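Local coordinates for protein transcriptional regulator (Vibrio vulnificus, PDB 4IVN) that probably represses transcription of the nan genes for sialic acid catabolism by binding DNA, and binds the sugar phosphate ManNAc-6P, at residues 129-143 with 154-166. Numbering follows the deposited sequence.
Sequences FIGCIGVGASSIVGR and KKAIMFEDTHLAA
The guanidinium of Arg143 lies with one face against Met158, whose O sits above the plane toward its rim, while the carboxylate of Glu160 lies at its edge, tilted somewhat out of the plane. The Phe159 ring has Ile157 CD1 over one face and Ala165 CA, from the following helix 162-170, over the other, both offset toward the rim, and Cys132 O in plane at its edge. The contact lies in a beta-alpha-beta crossover of the SIS domain: parallel strands 129-133 and 156-159, joined through helix 137-151. Four backbone bonds pair the strands, the straightest being Phe159 N to Cys132 O (2.9 Å, 174°). Gly131 has no side chain beside the Phe159 ring, and at Gly142, where a CB would clash, Met158 SD comes to 3.6 Å from Gly142 CA. Unbranched and flexible, Met158 suits the layer between strand and helix: bent at chi2 (54°), it brings Met158 CE to 3.3 Å from Gly134 O. Beyond it, the turn 134-136 leads into the helix start, where Ala137 N and Ser138 OG bind ManNAc-6P. Arg143, long enough to reach past Met158, grips Glu160 side-on: Arg143 NH2 meets Glu160 OE1 and Arg143 NE meets Glu160 OE2, each at 2.8 Å, through syn lone pairs.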
ATOM      1  N   PHE A 129      -1.961 -21.206   8.921  1.00 31.26           N
ATOM      2  CA  PHE A 129      -2.818 -20.505   7.908  1.00 35.38           C
ATOM      3  C   PHE A 129      -3.104 -19.138   8.464  1.00 37.44           C
ATOM      4  O   PHE A 129      -3.354 -18.996   9.694  1.00 35.24           O
ATOM      5  CB  PHE A 129      -4.144 -21.266   7.649  1.00 33.63           C
ATOM      6  CG  PHE A 129      -5.156 -20.459   6.790  1.00 34.07           C
ATOM      7  CD1 PHE A 129      -5.107 -20.525   5.418  1.00 36.32           C
ATOM      8  CD2 PHE A 129      -6.101 -19.605   7.406  1.00 41.60           C
ATOM      9  CE1 PHE A 129      -6.060 -19.813   4.639  1.00 39.68           C
ATOM     10  CE2 PHE A 129      -7.001 -18.886   6.636  1.00 37.79           C
ATOM     11  CZ  PHE A 129      -6.979 -19.004   5.263  1.00 32.27           C
ATOM     12  N   ILE A 130      -2.999 -18.130   7.600  1.00 31.98           N
ATOM     13  CA  ILE A 130      -3.188 -16.774   8.062  1.00 31.17           C
ATOM     14  C   ILE A 130      -4.252 -16.124   7.191  1.00 30.70           C
ATOM     15  O   ILE A 130      -4.098 -15.997   5.912  1.00 28.44           O
ATOM     16  CB  ILE A 130      -1.853 -15.966   7.996  1.00 33.45           C
ATOM     17  CG1 ILE A 130      -0.801 -16.615   8.940  1.00 30.29           C
ATOM     18  CG2 ILE A 130      -2.069 -14.479   8.427  1.00 31.42           C
ATOM     19  CD1 ILE A 130       0.587 -16.000   8.830  1.00 32.50           C
ATOM     20  N   GLY A 131      -5.303 -15.684   7.854  1.00 27.60           N
ATOM     21  CA  GLY A 131      -6.428 -15.019   7.170  1.00 27.55           C
ATOM     22  C   GLY A 131      -6.305 -13.525   7.429  1.00 29.39           C
ATOM     23  O   GLY A 131      -6.062 -13.098   8.589  1.00 28.36           O
ATOM     24  N   CYS A 132      -6.526 -12.685   6.409  1.00 26.18           N
ATOM     25  CA  CYS A 132      -6.421 -11.229   6.651  1.00 29.13           C
ATOM     26  C   CYS A 132      -7.718 -10.544   6.204  1.00 28.79           C
ATOM     27  O   CYS A 132      -8.306 -11.007   5.234  1.00 26.72           O
ATOM     28  CB  CYS A 132      -5.281 -10.614   5.839  1.00 29.60           C
ATOM     29  SG  CYS A 132      -3.697 -11.427   6.194  1.00 30.93           S
ATOM     30  N   ILE A 133      -8.147  -9.507   6.926  1.00 24.86           N
ATOM     31  CA  ILE A 133      -9.470  -8.918   6.676  1.00 30.37           C
ATOM     32  C   ILE A 133      -9.320  -7.405   6.683  1.00 29.47           C
ATOM     33  O   ILE A 133      -8.753  -6.840   7.618  1.00 30.82           O
ATOM     34  CB  ILE A 133     -10.569  -9.351   7.722  1.00 33.09           C
ATOM     35  CG1 ILE A 133     -10.691 -10.851   7.931  1.00 32.51           C
ATOM     36  CG2 ILE A 133     -11.930  -8.795   7.323  1.00 32.09           C
ATOM     37  CD1 ILE A 133     -11.403 -11.094   9.272  1.00 42.57           C
ATOM     38  N   GLY A 134      -9.869  -6.734   5.637  1.00 27.55           N
ATOM     39  CA  GLY A 134      -9.896  -5.298   5.624  1.00 29.95           C
ATOM     40  C   GLY A 134     -10.608  -4.791   4.391  1.00 31.31           C
ATOM     41  O   GLY A 134     -10.648  -5.503   3.348  1.00 30.51           O
ATOM     42  N   VAL A 135     -11.236  -3.616   4.537  1.00 29.72           N
ATOM     43  CA  VAL A 135     -11.957  -2.992   3.416  1.00 26.74           C
ATOM     44  C   VAL A 135     -11.562  -1.609   3.068  1.00 26.12           C
ATOM     45  O   VAL A 135     -10.849  -0.906   3.839  1.00 26.71           O
ATOM     46  CB  VAL A 135     -13.511  -3.021   3.638  1.00 31.15           C
ATOM     47  CG1 VAL A 135     -14.046  -4.479   3.844  1.00 30.31           C
ATOM     48  CG2 VAL A 135     -13.886  -2.127   4.811  1.00 31.98           C
ATOM     49  N   GLY A 136     -11.951  -1.144   1.871  1.00 26.13           N
ATOM     50  CA  GLY A 136     -11.601   0.235   1.460  1.00 28.01           C
ATOM     51  C   GLY A 136     -10.081   0.364   1.468  1.00 28.42           C
ATOM     52  O   GLY A 136      -9.383  -0.499   0.918  1.00 30.81           O
ATOM     53  N   ALA A 137      -9.544   1.437   2.046  1.00 27.12           N
ATOM     54  CA  ALA A 137      -8.101   1.644   2.024  1.00 28.11           C
ATOM     55  C   ALA A 137      -7.357   0.592   2.830  1.00 27.59           C
ATOM     56  O   ALA A 137      -6.158   0.343   2.584  1.00 28.79           O
ATOM     57  CB  ALA A 137      -7.711   2.996   2.560  1.00 24.83           C
ATOM     58  N   SER A 138      -8.023   0.020   3.819  1.00 25.42           N
ATOM     59  CA  SER A 138      -7.360  -1.073   4.604  1.00 25.69           C
ATOM     60  C   SER A 138      -7.150  -2.317   3.766  1.00 27.30           C
ATOM     61  O   SER A 138      -6.316  -3.148   4.130  1.00 28.54           O
ATOM     62  CB  SER A 138      -8.167  -1.414   5.894  1.00 23.38           C
ATOM     63  OG  SER A 138      -7.782  -0.402   6.896  1.00 27.41           O
ATOM     64  N   SER A 139      -7.955  -2.501   2.702  1.00 28.06           N
ATOM     65  CA  SER A 139      -7.621  -3.594   1.693  1.00 27.74           C
ATOM     66  C   SER A 139      -6.125  -3.524   1.246  1.00 30.32           C
ATOM     67  O   SER A 139      -5.463  -4.551   1.083  1.00 26.07           O
ATOM     68  CB  SER A 139      -8.469  -3.426   0.418  1.00 31.68           C
ATOM     69  OG  SER A 139      -8.115  -4.371  -0.578  1.00 35.53           O
ATOM     70  N   ILE A 140      -5.626  -2.319   1.037  1.00 28.39           N
ATOM     71  CA  ILE A 140      -4.230  -2.098   0.490  1.00 32.68           C
ATOM     72  C   ILE A 140      -3.233  -2.632   1.498  1.00 30.47           C
ATOM     73  O   ILE A 140      -2.262  -3.326   1.126  1.00 26.83           O
ATOM     74  CB  ILE A 140      -3.978  -0.562   0.238  1.00 30.71           C
ATOM     75  CG1 ILE A 140      -4.654  -0.091  -1.076  1.00 30.06           C
ATOM     76  CG2 ILE A 140      -2.488  -0.190   0.173  1.00 36.56           C
ATOM     77  CD1 ILE A 140      -6.151  -0.316  -1.194  1.00 31.87           C
ATOM     78  N   VAL A 141      -3.492  -2.341   2.782  1.00 28.15           N
ATOM     79  CA  VAL A 141      -2.595  -2.816   3.858  1.00 27.28           C
ATOM     80  C   VAL A 141      -2.624  -4.341   4.057  1.00 26.91           C
ATOM     81  O   VAL A 141      -1.526  -4.947   4.165  1.00 26.46           O
ATOM     82  CB  VAL A 141      -2.845  -2.058   5.224  1.00 28.79           C
ATOM     83  CG1 VAL A 141      -1.919  -2.596   6.343  1.00 30.12           C
ATOM     84  CG2 VAL A 141      -2.643  -0.564   4.952  1.00 27.71           C
ATOM     85  N   GLY A 142      -3.839  -4.916   4.084  1.00 27.16           N
ATOM     86  CA  GLY A 142      -4.045  -6.349   4.212  1.00 27.43           C
ATOM     87  C   GLY A 142      -3.440  -7.110   2.997  1.00 31.29           C
ATOM     88  O   GLY A 142      -2.798  -8.128   3.152  1.00 27.91           O
ATOM     89  N   ARG A 143      -3.581  -6.570   1.778  1.00 26.29           N
ATOM     90  CA  ARG A 143      -2.913  -7.147   0.613  1.00 27.35           C
ATOM     91  C   ARG A 143      -1.414  -7.099   0.752  1.00 25.76           C
ATOM     92  O   ARG A 143      -0.741  -8.019   0.327  1.00 30.35           O
ATOM     93  CB  ARG A 143      -3.303  -6.363  -0.669  1.00 29.70           C
ATOM     94  CG  ARG A 143      -4.723  -6.638  -1.224  1.00 33.21           C
ATOM     95  CD  ARG A 143      -5.072  -8.143  -1.471  1.00 43.54           C
ATOM     96  NE  ARG A 143      -6.530  -8.420  -1.774  1.00 46.52           N
ATOM     97  CZ  ARG A 143      -7.067  -9.598  -2.155  1.00 42.15           C
ATOM     98  NH1 ARG A 143      -6.308 -10.700  -2.236  1.00 39.65           N
ATOM     99  NH2 ARG A 143      -8.389  -9.672  -2.477  1.00 52.62           N
ATOM    100  N   LYS A 154       4.382 -18.517   3.732  1.00 30.12           N
ATOM    101  CA  LYS A 154       3.249 -18.803   4.625  1.00 30.49           C
ATOM    102  C   LYS A 154       2.006 -18.910   3.739  1.00 31.69           C
ATOM    103  O   LYS A 154       1.907 -18.190   2.675  1.00 33.13           O
ATOM    104  CB  LYS A 154       2.993 -17.673   5.624  1.00 30.87           C
ATOM    105  CG  LYS A 154       4.097 -17.405   6.675  1.00 35.86           C
ATOM    106  CD  LYS A 154       4.487 -18.672   7.437  1.00 41.82           C
ATOM    107  CE  LYS A 154       3.507 -19.026   8.518  1.00 43.41           C
ATOM    108  NZ  LYS A 154       4.225 -19.949   9.504  1.00 35.62           N
ATOM    109  N   LYS A 155       1.012 -19.668   4.188  1.00 30.54           N
ATOM    110  CA  LYS A 155      -0.287 -19.538   3.457  1.00 31.50           C
ATOM    111  C   LYS A 155      -1.022 -18.323   4.004  1.00 31.55           C
ATOM    112  O   LYS A 155      -1.263 -18.274   5.229  1.00 31.96           O
ATOM    113  CB  LYS A 155      -1.142 -20.815   3.710  1.00 35.26           C
ATOM    114  CG  LYS A 155      -0.428 -22.089   3.199  1.00 37.40           C
ATOM    115  CD  LYS A 155      -0.386 -21.924   1.657  1.00 42.21           C
ATOM    116  CE  LYS A 155      -0.067 -23.223   0.909  1.00 45.01           C
ATOM    117  NZ  LYS A 155       1.142 -23.900   1.495  1.00 41.80           N
ATOM    118  N   ALA A 156      -1.329 -17.343   3.166  1.00 30.12           N
ATOM    119  CA  ALA A 156      -2.064 -16.162   3.626  1.00 32.81           C
ATOM    120  C   ALA A 156      -3.118 -15.872   2.609  1.00 36.84           C
ATOM    121  O   ALA A 156      -2.884 -15.884   1.370  1.00 33.79           O
ATOM    122  CB  ALA A 156      -1.151 -14.960   3.799  1.00 28.91           C
ATOM    123  N   ILE A 157      -4.309 -15.599   3.113  1.00 38.97           N
ATOM    124  CA  ILE A 157      -5.361 -15.095   2.237  1.00 36.80           C
ATOM    125  C   ILE A 157      -5.847 -13.757   2.750  1.00 40.11           C
ATOM    126  O   ILE A 157      -6.165 -13.596   3.948  1.00 37.03           O
ATOM    127  CB  ILE A 157      -6.537 -16.059   2.190  1.00 37.13           C
ATOM    128  CG1 ILE A 157      -7.640 -15.499   1.278  1.00 44.39           C
ATOM    129  CG2 ILE A 157      -7.105 -16.180   3.566  1.00 45.95           C
ATOM    130  CD1 ILE A 157      -8.677 -16.521   1.049  1.00 43.40           C
ATOM    131  N   MET A 158      -5.906 -12.792   1.847  1.00 36.56           N
ATOM    132  CA  MET A 158      -6.581 -11.529   2.128  1.00 35.12           C
ATOM    133  C   MET A 158      -8.052 -11.572   1.602  1.00 37.48           C
ATOM    134  O   MET A 158      -8.289 -11.869   0.433  1.00 36.58           O
ATOM    135  CB  MET A 158      -5.740 -10.402   1.554  1.00 36.83           C
ATOM    136  CG  MET A 158      -6.300  -8.993   1.642  1.00 29.56           C
ATOM    137  SD  MET A 158      -6.729  -8.572   3.297  1.00 34.46           S
ATOM    138  CE  MET A 158      -7.802  -7.147   2.983  1.00 34.30           C
ATOM    139  N   PHE A 159      -9.033 -11.276   2.450  1.00 29.95           N
ATOM    140  CA  PHE A 159     -10.448 -11.165   1.992  1.00 35.28           C
ATOM    141  C   PHE A 159     -10.840  -9.656   1.941  1.00 36.96           C
ATOM    142  O   PHE A 159     -10.785  -8.968   3.002  1.00 44.07           O
ATOM    143  CB  PHE A 159     -11.383 -11.826   3.050  1.00 32.45           C
ATOM    144  CG  PHE A 159     -11.153 -13.303   3.290  1.00 27.80           C
ATOM    145  CD1 PHE A 159     -10.211 -13.741   4.220  1.00 30.52           C
ATOM    146  CD2 PHE A 159     -11.943 -14.258   2.635  1.00 34.76           C
ATOM    147  CE1 PHE A 159     -10.059 -15.109   4.507  1.00 32.09           C
ATOM    148  CE2 PHE A 159     -11.742 -15.606   2.873  1.00 33.45           C
ATOM    149  CZ  PHE A 159     -10.824 -16.025   3.827  1.00 36.63           C
ATOM    150  N   GLU A 160     -11.340  -9.108   0.840  1.00 47.87           N
ATOM    151  CA  GLU A 160     -12.303  -7.927   1.095  1.00 43.24           C
ATOM    152  C   GLU A 160     -13.796  -8.296   0.932  1.00 51.40           C
ATOM    153  O   GLU A 160     -14.730  -7.369   1.222  1.00 42.89           O
ATOM    154  CB  GLU A 160     -12.017  -6.627   0.269  1.00 47.84           C
ATOM    155  CG  GLU A 160     -10.565  -6.241   0.327  1.00 41.36           C
ATOM    156  CD  GLU A 160      -9.724  -7.061  -0.596  0.50 40.71           C
ATOM    157  OE1 GLU A 160     -10.279  -7.924  -1.314  1.00 43.83           O
ATOM    158  OE2 GLU A 160      -8.510  -6.816  -0.624  1.00 38.00           O
ATOM    159  N   ASP A 161     -14.028  -9.559   0.450  1.00 36.99           N
ATOM    160  CA  ASP A 161     -15.416 -10.078   0.594  1.00 30.48           C
ATOM    161  C   ASP A 161     -15.666 -10.474   2.072  1.00 29.48           C
ATOM    162  O   ASP A 161     -15.164 -11.527   2.510  1.00 28.77           O
ATOM    163  CB  ASP A 161     -15.766 -11.213  -0.368  1.00 28.81           C
ATOM    164  CG  ASP A 161     -17.272 -11.553  -0.309  1.00 29.50           C
ATOM    165  OD1 ASP A 161     -17.974 -12.043  -1.306  1.00 30.23           O
ATOM    166  OD2 ASP A 161     -17.833 -11.290   0.814  1.00 31.66           O
ATOM    167  N   THR A 162     -16.395  -9.672   2.798  1.00 29.79           N
ATOM    168  CA  THR A 162     -16.539  -9.833   4.286  1.00 30.80           C
ATOM    169  C   THR A 162     -17.521 -10.943   4.610  1.00 33.29           C
ATOM    170  O   THR A 162     -17.514 -11.449   5.726  1.00 31.23           O
ATOM    171  CB  THR A 162     -16.917  -8.527   4.970  1.00 33.20           C
ATOM    172  OG1 THR A 162     -17.945  -7.935   4.204  1.00 34.72           O
ATOM    173  CG2 THR A 162     -15.721  -7.512   4.934  1.00 30.39           C
ATOM    174  N   HIS A 163     -18.310 -11.347   3.627  1.00 30.54           N
ATOM    175  CA  HIS A 163     -19.147 -12.566   3.701  1.00 27.07           C
ATOM    176  C   HIS A 163     -18.304 -13.780   3.702  1.00 29.09           C
ATOM    177  O   HIS A 163     -18.433 -14.623   4.615  1.00 28.18           O
ATOM    178  CB  HIS A 163     -20.151 -12.573   2.561  1.00 30.05           C
ATOM    179  CG  HIS A 163     -21.252 -11.573   2.787  1.00 31.76           C
ATOM    180  ND1 HIS A 163     -22.552 -11.938   2.929  1.00 30.75           N
ATOM    181  CD2 HIS A 163     -21.196 -10.177   2.919  1.00 29.90           C
ATOM    182  CE1 HIS A 163     -23.325 -10.811   3.099  1.00 29.33           C
ATOM    183  NE2 HIS A 163     -22.473  -9.730   3.130  1.00 30.65           N
ATOM    184  N   LEU A 164     -17.349 -13.843   2.754  1.00 28.37           N
ATOM    185  CA  LEU A 164     -16.427 -14.978   2.693  1.00 32.27           C
ATOM    186  C   LEU A 164     -15.542 -14.991   3.945  1.00 29.86           C
ATOM    187  O   LEU A 164     -15.273 -16.087   4.525  1.00 25.42           O
ATOM    188  CB  LEU A 164     -15.562 -14.919   1.447  1.00 31.08           C
ATOM    189  CG  LEU A 164     -16.241 -15.361   0.130  1.00 40.89           C
ATOM    190  CD1 LEU A 164     -15.200 -15.365  -1.008  1.00 40.50           C
ATOM    191  CD2 LEU A 164     -16.829 -16.758   0.251  1.00 40.21           C
ATOM    192  N   ALA A 165     -15.094 -13.800   4.329  1.00 27.60           N
ATOM    193  CA  ALA A 165     -14.167 -13.702   5.503  1.00 29.72           C
ATOM    194  C   ALA A 165     -14.953 -14.228   6.751  1.00 29.80           C
ATOM    195  O   ALA A 165     -14.407 -15.005   7.580  1.00 27.67           O
ATOM    196  CB  ALA A 165     -13.782 -12.238   5.744  1.00 27.53           C
ATOM    197  N   ALA A 166     -16.213 -13.794   6.890  1.00 29.86           N
ATOM    198  CA  ALA A 166     -17.084 -14.364   8.010  1.00 29.65           C
ATOM    199  C   ALA A 166     -17.188 -15.889   7.928  1.00 27.62           C
ATOM    200  O   ALA A 166     -17.088 -16.574   8.977  1.00 28.30           O
ATOM    201  CB  ALA A 166     -18.468 -13.758   8.081  1.00 25.24           C
TER